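Local coordinates for protein NADPH Quinone Oxidoreductase (PDB 4F8Y) that probably catalyses the NADPH-dependent reduction of quinones such as menadione, using bound flavin-adenine dinucleotide as its redox cofactor, at residues T13-E18 with T161-I166; W123-H128 with H179-I184. All blocks are in the same frame, centred on the assembly; numbering follows the deposited sequence.

Contact 1. Residues T13-E18 with T161-I166; sequences TSFNAE and TELTSI. With FAD (flavin-adenine dinucleotide), chain E.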
ATOM      1  N   THR A  13      -0.306  -6.956  21.258  1.00 18.85           N
ATOM      2  CA  THR A  13      -0.601  -6.050  22.371  1.00 18.81           C
ATOM      3  C   THR A  13      -0.652  -4.567  21.945  1.00 18.76           C
ATOM      4  O   THR A  13      -0.548  -3.660  22.775  1.00 17.24           O
ATOM      5  CB  THR A  13       0.347  -6.294  23.591  1.00 17.31           C
ATOM      6  OG1 THR A  13       1.710  -6.028  23.237  1.00 18.58           O
ATOM      7  CG2 THR A  13       0.234  -7.734  24.057  1.00 16.95           C
ATOM      8  N   SER A  14      -0.841  -4.337  20.646  1.00 16.26           N
ATOM      9  CA  SER A  14      -0.922  -2.987  20.097  1.00 15.85           C
ATOM     10  C   SER A  14      -2.266  -2.334  20.409  1.00 15.48           C
ATOM     11  O   SER A  14      -3.222  -3.008  20.802  1.00 15.79           O
ATOM     12  CB  SER A  14      -0.711  -3.010  18.580  1.00 15.44           C
ATOM     13  OG  SER A  14      -1.722  -3.772  17.936  1.00 16.18           O
ATOM     14  N   PHE A  15      -2.328  -1.017  20.237  1.00 14.38           N
ATOM     15  CA  PHE A  15      -3.580  -0.296  20.360  1.00 14.88           C
ATOM     16  C   PHE A  15      -4.571  -0.851  19.338  1.00 16.39           C
ATOM     17  O   PHE A  15      -5.744  -1.057  19.653  1.00 15.52           O
ATOM     18  CB  PHE A  15      -3.362   1.201  20.148  1.00 16.25           C
ATOM     19  CG  PHE A  15      -4.584   2.039  20.412  1.00 17.11           C
ATOM     20  CD1 PHE A  15      -5.102   2.154  21.692  1.00 16.75           C
ATOM     21  CD2 PHE A  15      -5.212   2.719  19.376  1.00 17.72           C
ATOM     22  CE1 PHE A  15      -6.217   2.916  21.928  1.00 16.62           C
ATOM     23  CE2 PHE A  15      -6.331   3.492  19.612  1.00 15.54           C
ATOM     24  CZ  PHE A  15      -6.833   3.585  20.888  1.00 16.13           C
ATOM     25  N   ASN A  16      -4.087  -1.109  18.122  1.00 16.36           N
ATOM     26  CA  ASN A  16      -4.929  -1.682  17.067  1.00 16.05           C
ATOM     27  C   ASN A  16      -5.576  -2.984  17.502  1.00 13.96           C
ATOM     28  O   ASN A  16      -6.738  -3.236  17.195  1.00 14.06           O
ATOM     29  CB  ASN A  16      -4.143  -1.888  15.770  1.00 14.28           C
ATOM     30  CG  ASN A  16      -4.220  -0.690  14.849  1.00 13.18           C
ATOM     31  OD1 ASN A  16      -4.927  -0.714  13.846  1.00 12.59           O
ATOM     32  ND2 ASN A  16      -3.520   0.373  15.202  1.00 11.83           N
ATOM     33  N   ALA A  17      -4.814  -3.808  18.215  1.00 15.09           N
ATOM     34  CA  ALA A  17      -5.345  -5.038  18.808  1.00 16.99           C
ATOM     35  C   ALA A  17      -6.495  -4.750  19.783  1.00 15.95           C
ATOM     36  O   ALA A  17      -7.446  -5.531  19.886  1.00 13.76           O
ATOM     37  CB  ALA A  17      -4.236  -5.812  19.510  1.00 15.98           C
ATOM     38  N   GLU A  18      -6.398  -3.631  20.498  1.00 16.14           N
ATOM     39  CA  GLU A  18      -7.453  -3.214  21.418  1.00 16.02           C
ATOM     40  C   GLU A  18      -8.704  -2.756  20.657  1.00 16.14           C
ATOM     41  O   GLU A  18      -9.831  -2.995  21.099  1.00 16.29           O
ATOM     42  CB  GLU A  18      -6.951  -2.113  22.361  1.00 15.94           C
ATOM     43  CG  GLU A  18      -7.986  -1.655  23.376  1.00 18.59           C
ATOM     44  CD  GLU A  18      -8.441  -2.768  24.292  1.00 18.84           C
ATOM     45  OE1 GLU A  18      -7.610  -3.641  24.615  1.00 22.50           O
ATOM     46  OE2 GLU A  18      -9.623  -2.770  24.699  1.00 19.44           O
ATOM     47  N   THR A 161     -13.385   5.841   9.492  1.00 17.53           N
ATOM     48  CA  THR A 161     -13.229   6.291  10.863  1.00 16.51           C
ATOM     49  C   THR A 161     -11.745   6.453  11.193  1.00 16.47           C
ATOM     50  O   THR A 161     -11.008   5.469  11.326  1.00 16.09           O
ATOM     51  CB  THR A 161     -13.914   5.308  11.847  1.00 17.68           C
ATOM     52  OG1 THR A 161     -15.332   5.346  11.646  1.00 16.83           O
ATOM     53  CG2 THR A 161     -13.603   5.670  13.305  1.00 18.47           C
ATOM     54  N   GLU A 162     -11.317   7.706  11.321  1.00 17.54           N
ATOM     55  CA  GLU A 162      -9.914   8.034  11.554  1.00 17.78           C
ATOM     56  C   GLU A 162      -9.668   8.442  13.006  1.00 17.87           C
ATOM     57  O   GLU A 162     -10.256   9.404  13.495  1.00 17.21           O
ATOM     58  CB  GLU A 162      -9.476   9.152  10.606  1.00 15.62           C
ATOM     59  CG  GLU A 162     -10.087   9.011   9.233  1.00 17.67           C
ATOM     60  CD  GLU A 162      -9.830  10.198   8.344  1.00 17.73           C
ATOM     61  OE1 GLU A 162      -8.649  10.461   8.039  1.00 24.01           O
ATOM     62  OE2 GLU A 162     -10.808  10.857   7.929  1.00 21.82           O
ATOM     63  N   LEU A 163      -8.804   7.693  13.684  1.00 17.14           N
ATOM     64  CA  LEU A 163      -8.379   8.020  15.038  1.00 17.85           C
ATOM     65  C   LEU A 163      -7.026   8.728  14.946  1.00 18.09           C
ATOM     66  O   LEU A 163      -5.977   8.088  14.789  1.00 18.76           O
ATOM     67  CB  LEU A 163      -8.299   6.754  15.906  1.00 18.89           C
ATOM     68  CG  LEU A 163      -9.496   5.786  15.860  1.00 16.99           C
ATOM     69  CD1 LEU A 163      -9.378   4.690  16.913  1.00 16.38           C
ATOM     70  CD2 LEU A 163     -10.815   6.527  16.002  1.00 19.37           C
ATOM     71  N   THR A 164      -7.072  10.056  15.035  1.00 18.11           N
ATOM     72  CA  THR A 164      -5.932  10.914  14.718  1.00 19.47           C
ATOM     73  C   THR A 164      -5.068  11.251  15.945  1.00 19.59           C
ATOM     74  O   THR A 164      -5.431  10.923  17.082  1.00 19.73           O
ATOM     75  CB  THR A 164      -6.402  12.206  14.001  1.00 16.97           C
ATOM     76  OG1 THR A 164      -7.162  13.013  14.905  1.00 17.79           O
ATOM     77  CG2 THR A 164      -7.271  11.864  12.795  1.00 14.54           C
ATOM     78  N   SER A 165      -3.929  11.898  15.701  1.00 19.12           N
ATOM     79  CA  SER A 165      -2.963  12.233  16.753  1.00 19.86           C
ATOM     80  C   SER A 165      -2.983  11.143  17.814  1.00 22.54           C
ATOM     81  O   SER A 165      -3.106  11.421  19.010  1.00 22.91           O
ATOM     82  CB  SER A 165      -3.287  13.594  17.374  1.00 18.44           C
ATOM     83  OG  SER A 165      -3.459  14.574  16.371  1.00 17.46           O
ATOM     84  N   ILE A 166      -2.863   9.899  17.350  1.00 21.38           N
ATOM     85  CA  ILE A 166      -3.184   8.734  18.161  1.00 19.85           C
ATOM     86  C   ILE A 166      -2.146   8.510  19.246  1.00 21.96           C
ATOM     87  O   ILE A 166      -2.475   8.065  20.349  1.00 22.93           O
ATOM     88  CB  ILE A 166      -3.370   7.455  17.292  1.00 17.99           C
ATOM     89  CG1 ILE A 166      -4.211   6.422  18.041  1.00 19.52           C
ATOM     90  CG2 ILE A 166      -2.031   6.867  16.864  1.00 16.83           C
ATOM     91  CD1 ILE A 166      -5.469   6.988  18.638  1.00 16.77           C
TER
HETATM   92  PA  FAD E 201       0.879   1.317  19.669  1.00 16.96           P
HETATM   93  O1A FAD E 201       2.466   1.730  19.532  1.00 21.09           O
HETATM   94  O2A FAD E 201       0.752  -0.133  19.778  1.00 17.98           O
HETATM   95  O5B FAD E 201       0.222   2.049  20.972  1.00 23.89           O
HETATM   96  C5B FAD E 201       0.069   3.442  20.949  1.00 24.47           C
HETATM   97  C4B FAD E 201      -0.323   4.027  22.296  1.00 23.72           C
HETATM   98  O4B FAD E 201      -1.603   3.575  22.854  1.00 22.02           O
HETATM   99  C3B FAD E 201       0.679   3.740  23.487  1.00 24.43           C
HETATM  100  O3B FAD E 201       1.165   4.809  24.247  1.00 28.63           O
HETATM  101  C2B FAD E 201       0.025   2.570  24.196  1.00 24.44           C
HETATM  102  O2B FAD E 201       0.559   2.173  25.430  1.00 29.53           O
HETATM  103  C1B FAD E 201      -1.385   3.005  24.112  1.00 23.76           C
HETATM  104  N9A FAD E 201      -2.384   1.983  24.412  1.00 22.60           N
HETATM  105  C8A FAD E 201      -2.323   0.673  24.154  1.00 22.03           C
HETATM  106  N7A FAD E 201      -3.503   0.095  24.590  1.00 21.59           N
HETATM  107  C5A FAD E 201      -4.290   1.091  25.121  1.00 22.01           C
HETATM  108  C6A FAD E 201      -5.541   1.079  25.688  1.00 24.26           C
HETATM  109  N6A FAD E 201      -6.273  -0.173  25.807  1.00 22.91           N
HETATM  110  N1A FAD E 201      -6.085   2.216  26.138  1.00 25.32           N
HETATM  111  C2A FAD E 201      -5.408   3.386  26.038  1.00 22.30           C
HETATM  112  N3A FAD E 201      -4.169   3.394  25.475  1.00 23.75           N
HETATM  113  C4A FAD E 201      -3.620   2.250  25.020  1.00 21.62           C
HETATM  114  N1  FAD E 201       1.491   7.982  11.217  1.00 18.32           N
HETATM  115  C2  FAD E 201       1.365   9.354  10.537  1.00 19.09           C
HETATM  116  O2  FAD E 201       0.271  10.120  10.921  1.00 20.35           O
HETATM  117  N3  FAD E 201       1.538   9.230   9.000  1.00 20.98           N
HETATM  118  C4  FAD E 201       2.626   8.262   8.364  1.00 17.89           C
HETATM  119  O4  FAD E 201       2.370   7.939   7.038  1.00 17.79           O
HETATM  120  C4X FAD E 201       2.926   7.015   9.226  1.00 18.53           C
HETATM  121  N5  FAD E 201       3.865   5.987   8.787  1.00 15.72           N
HETATM  122  C5X FAD E 201       4.328   4.946   9.684  1.00 18.10           C
HETATM  123  C6  FAD E 201       5.165   3.942   9.137  1.00 17.20           C
HETATM  124  C7  FAD E 201       5.618   2.936   9.942  1.00 17.16           C
HETATM  125  C7M FAD E 201       6.508   1.843   9.356  1.00 15.51           C
HETATM  126  C8  FAD E 201       5.269   2.907  11.248  1.00 18.19           C
HETATM  127  C8M FAD E 201       5.768   1.783  12.150  1.00 18.61           C
HETATM  128  C9  FAD E 201       4.461   3.882  11.772  1.00 18.25           C
HETATM  129  C9A FAD E 201       3.990   4.926  10.948  1.00 19.01           C
HETATM  130  N10 FAD E 201       3.131   5.933  11.528  1.00 17.52           N
HETATM  131  C10 FAD E 201       2.576   7.036  10.733  1.00 17.92           C
HETATM  132  C1' FAD E 201       2.641   5.775  12.881  1.00 19.69           C
HETATM  133  C2' FAD E 201       1.430   4.863  13.074  1.00 18.50           C
HETATM  134  O2' FAD E 201       0.296   5.169  12.301  1.00 13.93           O
HETATM  135  C3' FAD E 201       1.133   4.623  14.540  1.00 17.69           C
HETATM  136  O3' FAD E 201       2.223   4.108  15.249  1.00 17.56           O
HETATM  137  C4' FAD E 201      -0.109   3.769  14.697  1.00 16.96           C
HETATM  138  O4' FAD E 201      -1.178   4.157  13.895  1.00 16.77           O
HETATM  139  C5' FAD E 201      -0.539   3.592  16.135  1.00 18.05           C
HETATM  140  O5' FAD E 201      -1.294   2.442  16.318  1.00 18.41           O
HETATM  141  P   FAD E 201      -0.510   1.204  17.053  1.00 18.57           P
HETATM  142  O1P FAD E 201      -1.590  -0.009  17.322  1.00 15.67           O
HETATM  143  O2P FAD E 201       0.610   0.764  16.225  1.00 17.02           O
HETATM  144  O3P FAD E 201       0.052   1.965  18.405  1.00 21.61           O
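Phe15 reaches across to Leu163 and Ile166 from the first turn of a helix whose N-terminus receives the FAD pyrophosphate. The residue before it, Ser14, is the N-cap of helix 15-26: its OG accepts the amide of Ala17, with Ala17 N 3.1 Å from Ser14 OG. That hydroxyl also bonds to Asn11 O, which ties the cap to the preceding loop. Phe15 uses its backbone and its side chain separately. Its N-H goes to the adenylate-side phosphate, Phe15 N to FAD O2A being 3.2 Å, while CG lies anti to the backbone N (chi1 -173°), which lets the ring reach Leu163 and Ile166. There CE2 meets Ile166 CD1 at 3.7 Å, the two side chains crossing at a slant. Ile166 also sets CG2 against the ribityl chain, 3.7 Å from FAD C5'. Leu163 comes instead to the ring edge, near its plane, its CD1 4.2 Å from Phe15 CE2. The same phenyl meets the adenine obliquely, Phe15 CD1 3.6 Å from FAD C4A, with the adenine's N7A at the ring edge, in plane. A helix start delivering main-chain amides to cofactor phosphate just after the first strand is a hallmark of the flavodoxin-like fold, and the helix end would be expected to favour the negative charge. Asn16 makes the grip double, since its N is 2.8 Å from FAD O1P and its ND2 2.9 Å from that same oxygen, both nearly straight (161° and 164°). Glu18, two residues on from Asn16, bends at chi2 and brings CG against the adenine amino nitrogen N6A, while its OE2 bonds to Gln22 NE2.

Contact 2. Residues W123-H128 with H179-I184; sequences WIITTH and HKVAQI. With FAD (flavin-adenine dinucleotide), chain E.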
ATOM      1  N   TRP A 123     -16.445  -0.775   6.742  1.00 12.34           N
ATOM      2  CA  TRP A 123     -16.042   0.204   7.729  1.00 12.86           C
ATOM      3  C   TRP A 123     -14.532   0.114   7.776  1.00 14.06           C
ATOM      4  O   TRP A 123     -13.975  -0.976   7.893  1.00 14.08           O
ATOM      5  CB  TRP A 123     -16.650  -0.149   9.087  1.00 14.14           C
ATOM      6  CG  TRP A 123     -16.393   0.830  10.199  1.00 13.79           C
ATOM      7  CD1 TRP A 123     -16.055   2.148  10.084  1.00 14.61           C
ATOM      8  CD2 TRP A 123     -16.504   0.567  11.603  1.00 15.45           C
ATOM      9  NE1 TRP A 123     -15.923   2.713  11.334  1.00 13.95           N
ATOM     10  CE2 TRP A 123     -16.197   1.761  12.280  1.00 15.03           C
ATOM     11  CE3 TRP A 123     -16.828  -0.573  12.354  1.00 16.08           C
ATOM     12  CZ2 TRP A 123     -16.209   1.852  13.671  1.00 16.52           C
ATOM     13  CZ3 TRP A 123     -16.832  -0.484  13.726  1.00 14.09           C
ATOM     14  CH2 TRP A 123     -16.526   0.720  14.373  1.00 14.69           C
ATOM     15  N   ILE A 124     -13.867   1.253   7.637  1.00 13.66           N
ATOM     16  CA  ILE A 124     -12.420   1.298   7.735  1.00 13.56           C
ATOM     17  C   ILE A 124     -12.058   2.044   9.011  1.00 13.92           C
ATOM     18  O   ILE A 124     -12.487   3.184   9.215  1.00 15.10           O
ATOM     19  CB  ILE A 124     -11.787   2.000   6.521  1.00 11.55           C
ATOM     20  CG1 ILE A 124     -12.085   1.224   5.238  1.00 11.35           C
ATOM     21  CG2 ILE A 124     -10.293   2.170   6.737  1.00 13.00           C
ATOM     22  CD1 ILE A 124     -11.932   2.040   3.982  1.00 11.54           C
ATOM     23  N   ILE A 125     -11.301   1.386   9.883  1.00 14.58           N
ATOM     24  CA  ILE A 125     -10.819   2.024  11.105  1.00 16.19           C
ATOM     25  C   ILE A 125      -9.303   2.227  11.051  1.00 13.11           C
ATOM     26  O   ILE A 125      -8.536   1.265  11.028  1.00 11.82           O
ATOM     27  CB  ILE A 125     -11.222   1.253  12.387  1.00 15.42           C
ATOM     28  CG1 ILE A 125     -12.711   0.910  12.363  1.00 13.99           C
ATOM     29  CG2 ILE A 125     -10.915   2.094  13.619  1.00 14.14           C
ATOM     30  CD1 ILE A 125     -13.105  -0.143  13.372  1.00 14.43           C
ATOM     31  N   THR A 126      -8.895   3.491  11.026  1.00 13.85           N
ATOM     32  CA  THR A 126      -7.490   3.847  10.899  1.00 16.67           C
ATOM     33  C   THR A 126      -6.948   4.502  12.168  1.00 17.02           C
ATOM     34  O   THR A 126      -7.683   5.151  12.917  1.00 16.24           O
ATOM     35  CB  THR A 126      -7.242   4.813   9.703  1.00 17.32           C
ATOM     36  OG1 THR A 126      -8.383   5.656   9.522  1.00 19.65           O
ATOM     37  CG2 THR A 126      -7.004   4.054   8.423  1.00 17.00           C
ATOM     38  N   THR A 127      -5.653   4.316  12.396  1.00 17.70           N
ATOM     39  CA  THR A 127      -4.919   5.038  13.423  1.00 16.17           C
ATOM     40  C   THR A 127      -3.709   5.736  12.771  1.00 16.22           C
ATOM     41  O   THR A 127      -3.118   5.214  11.832  1.00 15.96           O
ATOM     42  CB  THR A 127      -4.483   4.090  14.576  1.00 14.75           C
ATOM     43  OG1 THR A 127      -3.681   3.015  14.063  1.00 13.03           O
ATOM     44  CG2 THR A 127      -5.700   3.505  15.262  1.00 14.78           C
ATOM     45  N   HIS A 128      -3.363   6.927  13.247  1.00 17.76           N
ATOM     46  CA  HIS A 128      -2.150   7.615  12.789  1.00 16.42           C
ATOM     47  C   HIS A 128      -1.817   8.827  13.675  1.00 17.44           C
ATOM     48  O   HIS A 128      -2.580   9.166  14.577  1.00 17.77           O
ATOM     49  CB  HIS A 128      -2.256   8.016  11.314  1.00 14.69           C
ATOM     50  CG  HIS A 128      -3.400   8.937  11.016  1.00 16.28           C
ATOM     51  ND1 HIS A 128      -3.343  10.296  11.242  1.00 14.68           N
ATOM     52  CD2 HIS A 128      -4.629   8.692  10.503  1.00 15.18           C
ATOM     53  CE1 HIS A 128      -4.490  10.847  10.888  1.00 15.58           C
ATOM     54  NE2 HIS A 128      -5.287   9.898  10.434  1.00 15.63           N
ATOM     55  N   HIS A 179     -14.163   4.060  23.234  1.00 19.32           N
ATOM     56  CA  HIS A 179     -15.602   4.168  23.481  1.00 20.28           C
ATOM     57  C   HIS A 179     -16.371   4.522  22.206  1.00 19.23           C
ATOM     58  O   HIS A 179     -17.460   3.986  21.956  1.00 17.99           O
ATOM     59  CB  HIS A 179     -15.900   5.210  24.570  1.00 22.00           C
ATOM     60  CG  HIS A 179     -15.197   4.953  25.865  1.00 20.05           C
ATOM     61  ND1 HIS A 179     -14.592   3.750  26.158  1.00 21.89           N
ATOM     62  CD2 HIS A 179     -15.025   5.737  26.956  1.00 24.26           C
ATOM     63  CE1 HIS A 179     -14.067   3.806  27.370  1.00 23.82           C
ATOM     64  NE2 HIS A 179     -14.316   5.002  27.875  1.00 24.77           N
ATOM     65  N   LYS A 180     -15.802   5.432  21.414  1.00 17.48           N
ATOM     66  CA  LYS A 180     -16.384   5.809  20.124  1.00 18.83           C
ATOM     67  C   LYS A 180     -16.463   4.615  19.142  1.00 17.85           C
ATOM     68  O   LYS A 180     -17.486   4.415  18.481  1.00 16.73           O
ATOM     69  CB  LYS A 180     -15.622   6.994  19.511  1.00 19.86           C
ATOM     70  CG  LYS A 180     -16.308   7.625  18.290  1.00 22.28           C
ATOM     71  CD  LYS A 180     -15.554   8.854  17.747  1.00 27.52           C
ATOM     72  CE  LYS A 180     -14.357   8.478  16.884  1.00 28.09           C
ATOM     73  NZ  LYS A 180     -13.812   9.623  16.077  1.00 27.57           N
ATOM     74  N   VAL A 181     -15.389   3.829  19.054  1.00 17.34           N
ATOM     75  CA  VAL A 181     -15.387   2.591  18.261  1.00 17.83           C
ATOM     76  C   VAL A 181     -16.469   1.614  18.749  1.00 16.82           C
ATOM     77  O   VAL A 181     -17.258   1.093  17.960  1.00 16.61           O
ATOM     78  CB  VAL A 181     -14.003   1.869  18.290  1.00 15.67           C
ATOM     79  CG1 VAL A 181     -14.143   0.422  17.844  1.00 15.05           C
ATOM     80  CG2 VAL A 181     -12.993   2.579  17.408  1.00 17.56           C
ATOM     81  N   ALA A 182     -16.502   1.373  20.056  1.00 16.20           N
ATOM     82  CA  ALA A 182     -17.493   0.476  20.637  1.00 16.80           C
ATOM     83  C   ALA A 182     -18.926   0.914  20.307  1.00 15.62           C
ATOM     84  O   ALA A 182     -19.772   0.093  19.940  1.00 14.41           O
ATOM     85  CB  ALA A 182     -17.290   0.370  22.148  1.00 16.34           C
ATOM     86  N   GLN A 183     -19.198   2.208  20.427  1.00 15.76           N
ATOM     87  CA  GLN A 183     -20.547   2.698  20.162  1.00 18.04           C
ATOM     88  C   GLN A 183     -20.960   2.619  18.685  1.00 16.95           C
ATOM     89  O   GLN A 183     -22.104   2.292  18.380  1.00 17.85           O
ATOM     90  CB  GLN A 183     -20.739   4.104  20.726  1.00 18.57           C
ATOM     91  CG  GLN A 183     -20.662   4.131  22.242  1.00 20.64           C
ATOM     92  CD  GLN A 183     -21.223   5.404  22.836  1.00 28.83           C
ATOM     93  OE1 GLN A 183     -22.370   5.785  22.561  1.00 28.33           O
ATOM     94  NE2 GLN A 183     -20.421   6.068  23.667  1.00 28.71           N
ATOM     95  N   ILE A 184     -20.042   2.910  17.768  1.00 17.34           N
ATOM     96  CA  ILE A 184     -20.354   2.745  16.350  1.00 15.34           C
ATOM     97  C   ILE A 184     -20.643   1.275  16.065  1.00 14.68           C
ATOM     98  O   ILE A 184     -21.596   0.944  15.359  1.00 14.16           O
ATOM     99  CB  ILE A 184     -19.207   3.235  15.443  1.00 16.14           C
ATOM    100  CG1 ILE A 184     -18.999   4.738  15.628  1.00 15.90           C
ATOM    101  CG2 ILE A 184     -19.502   2.901  13.983  1.00 16.02           C
ATOM    102  CD1 ILE A 184     -17.729   5.249  15.018  1.00 16.51           C
TER
HETATM  103  PA  FAD E 201       0.879   1.317  19.669  1.00 16.96           P
HETATM  104  O1A FAD E 201       2.466   1.730  19.532  1.00 21.09           O
HETATM  105  O2A FAD E 201       0.752  -0.133  19.778  1.00 17.98           O
HETATM  106  O5B FAD E 201       0.222   2.049  20.972  1.00 23.89           O
HETATM  107  C5B FAD E 201       0.069   3.442  20.949  1.00 24.47           C
HETATM  108  C4B FAD E 201      -0.323   4.027  22.296  1.00 23.72           C
HETATM  109  O4B FAD E 201      -1.603   3.575  22.854  1.00 22.02           O
HETATM  110  C3B FAD E 201       0.679   3.740  23.487  1.00 24.43           C
HETATM  111  O3B FAD E 201       1.165   4.809  24.247  1.00 28.63           O
HETATM  112  C2B FAD E 201       0.025   2.570  24.196  1.00 24.44           C
HETATM  113  O2B FAD E 201       0.559   2.173  25.430  1.00 29.53           O
HETATM  114  C1B FAD E 201      -1.385   3.005  24.112  1.00 23.76           C
HETATM  115  N9A FAD E 201      -2.384   1.983  24.412  1.00 22.60           N
HETATM  116  C8A FAD E 201      -2.323   0.673  24.154  1.00 22.03           C
HETATM  117  N7A FAD E 201      -3.503   0.095  24.590  1.00 21.59           N
HETATM  118  C5A FAD E 201      -4.290   1.091  25.121  1.00 22.01           C
HETATM  119  C6A FAD E 201      -5.541   1.079  25.688  1.00 24.26           C
HETATM  120  N6A FAD E 201      -6.273  -0.173  25.807  1.00 22.91           N
HETATM  121  N1A FAD E 201      -6.085   2.216  26.138  1.00 25.32           N
HETATM  122  C2A FAD E 201      -5.408   3.386  26.038  1.00 22.30           C
HETATM  123  N3A FAD E 201      -4.169   3.394  25.475  1.00 23.75           N
HETATM  124  C4A FAD E 201      -3.620   2.250  25.020  1.00 21.62           C
HETATM  125  N1  FAD E 201       1.491   7.982  11.217  1.00 18.32           N
HETATM  126  C2  FAD E 201       1.365   9.354  10.537  1.00 19.09           C
HETATM  127  O2  FAD E 201       0.271  10.120  10.921  1.00 20.35           O
HETATM  128  N3  FAD E 201       1.538   9.230   9.000  1.00 20.98           N
HETATM  129  C4  FAD E 201       2.626   8.262   8.364  1.00 17.89           C
HETATM  130  O4  FAD E 201       2.370   7.939   7.038  1.00 17.79           O
HETATM  131  C4X FAD E 201       2.926   7.015   9.226  1.00 18.53           C
HETATM  132  N5  FAD E 201       3.865   5.987   8.787  1.00 15.72           N
HETATM  133  C5X FAD E 201       4.328   4.946   9.684  1.00 18.10           C
HETATM  134  C6  FAD E 201       5.165   3.942   9.137  1.00 17.20           C
HETATM  135  C7  FAD E 201       5.618   2.936   9.942  1.00 17.16           C
HETATM  136  C7M FAD E 201       6.508   1.843   9.356  1.00 15.51           C
HETATM  137  C8  FAD E 201       5.269   2.907  11.248  1.00 18.19           C
HETATM  138  C8M FAD E 201       5.768   1.783  12.150  1.00 18.61           C
HETATM  139  C9  FAD E 201       4.461   3.882  11.772  1.00 18.25           C
HETATM  140  C9A FAD E 201       3.990   4.926  10.948  1.00 19.01           C
HETATM  141  N10 FAD E 201       3.131   5.933  11.528  1.00 17.52           N
HETATM  142  C10 FAD E 201       2.576   7.036  10.733  1.00 17.92           C
HETATM  143  C1' FAD E 201       2.641   5.775  12.881  1.00 19.69           C
HETATM  144  C2' FAD E 201       1.430   4.863  13.074  1.00 18.50           C
HETATM  145  O2' FAD E 201       0.296   5.169  12.301  1.00 13.93           O
HETATM  146  C3' FAD E 201       1.133   4.623  14.540  1.00 17.69           C
HETATM  147  O3' FAD E 201       2.223   4.108  15.249  1.00 17.56           O
HETATM  148  C4' FAD E 201      -0.109   3.769  14.697  1.00 16.96           C
HETATM  149  O4' FAD E 201      -1.178   4.157  13.895  1.00 16.77           O
HETATM  150  C5' FAD E 201      -0.539   3.592  16.135  1.00 18.05           C
HETATM  151  O5' FAD E 201      -1.294   2.442  16.318  1.00 18.41           O
HETATM  152  P   FAD E 201      -0.510   1.204  17.053  1.00 18.57           P
HETATM  153  O1P FAD E 201      -1.590  -0.009  17.322  1.00 15.67           O
HETATM  154  O2P FAD E 201       0.610   0.764  16.225  1.00 17.02           O
HETATM  155  O3P FAD E 201       0.052   1.965  18.405  1.00 21.61           O
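Trp123 and Ile184 meet with a methyl laid on an aromatic face, the nearest pair being Trp123 CZ2 and Ile184 CG2 at 3.5 Å. The methyl is displaced toward the rim of the indole, and Ile184 CG2 makes a CH-pi contact 3.9 Å from the centroid of the Trp123 six-membered ring, 27° off its normal. At the edge of the same ring, near its plane, Trp123 CH2 approaches Val181 O at 3.7 Å, a carbonyl that also receives the hydroxyl group of Thr185 as a hydrogen-bond partner. The indole continues the line away from the backbone N (chi1 -176°), which carries it across to the helix. Its other face is filled by its own strand: Ile125 CG1 stands 3.6 Å above the Trp123 ring plane, over the centre, so the indole is held between two isoleucines. Ile125 also sends CG2 to Val181 CG2, 4.3 Å away.

These contacts seat helix 171-186, the last of the flavodoxin-like fold, on strand 120-127 of the central parallel sheet. The two short segments run almost exactly antiparallel (176°), with axes 11.7 Å apart. Helix 15-26 lies alongside on this face, its Val23 touching both Ile125 and Val181.

Further along the strand, at its C-terminal end, the packing gives way to the cofactor. Thr127 OG1 is hydrogen-bonded to FAD O4' on the ribityl chain, 2.8 Å away, and a second bond from Asn16 ND2 positions the hydroxyl. Beyond it, His128 brings CB to 3.3 Å from FAD O2, a carbonyl oxygen of the flavin. The imidazole is steadied through ND1, bonded to Thr130 N, and by an edge-to-face stack with Tyr141.

The centres of contacts 1 and 2 lie about 8 Å apart, and neighbouring strands of one sheet join them. Thr161 N is 2.8 Å from Ile124 O in the probable hydrogen bonding between those strands, and Thr161 OG1 stands 2.7 Å from Trp123 NE1, a probable bond that ties contact 1 to the indole of contact 2. Both contacts involve FAD: 13-18 takes the pyrophosphate and meets the adenine, and 123-128 meets the ribityl chain and flavin. Helix 171-186, which follows strand 155-163 in the chain, also touches Phe15 and Ile166. Menadione lies about 8 Å from the Ile166 side chain, so contact 1 stands back from the quinone, whose pocket takes no residue from either contact.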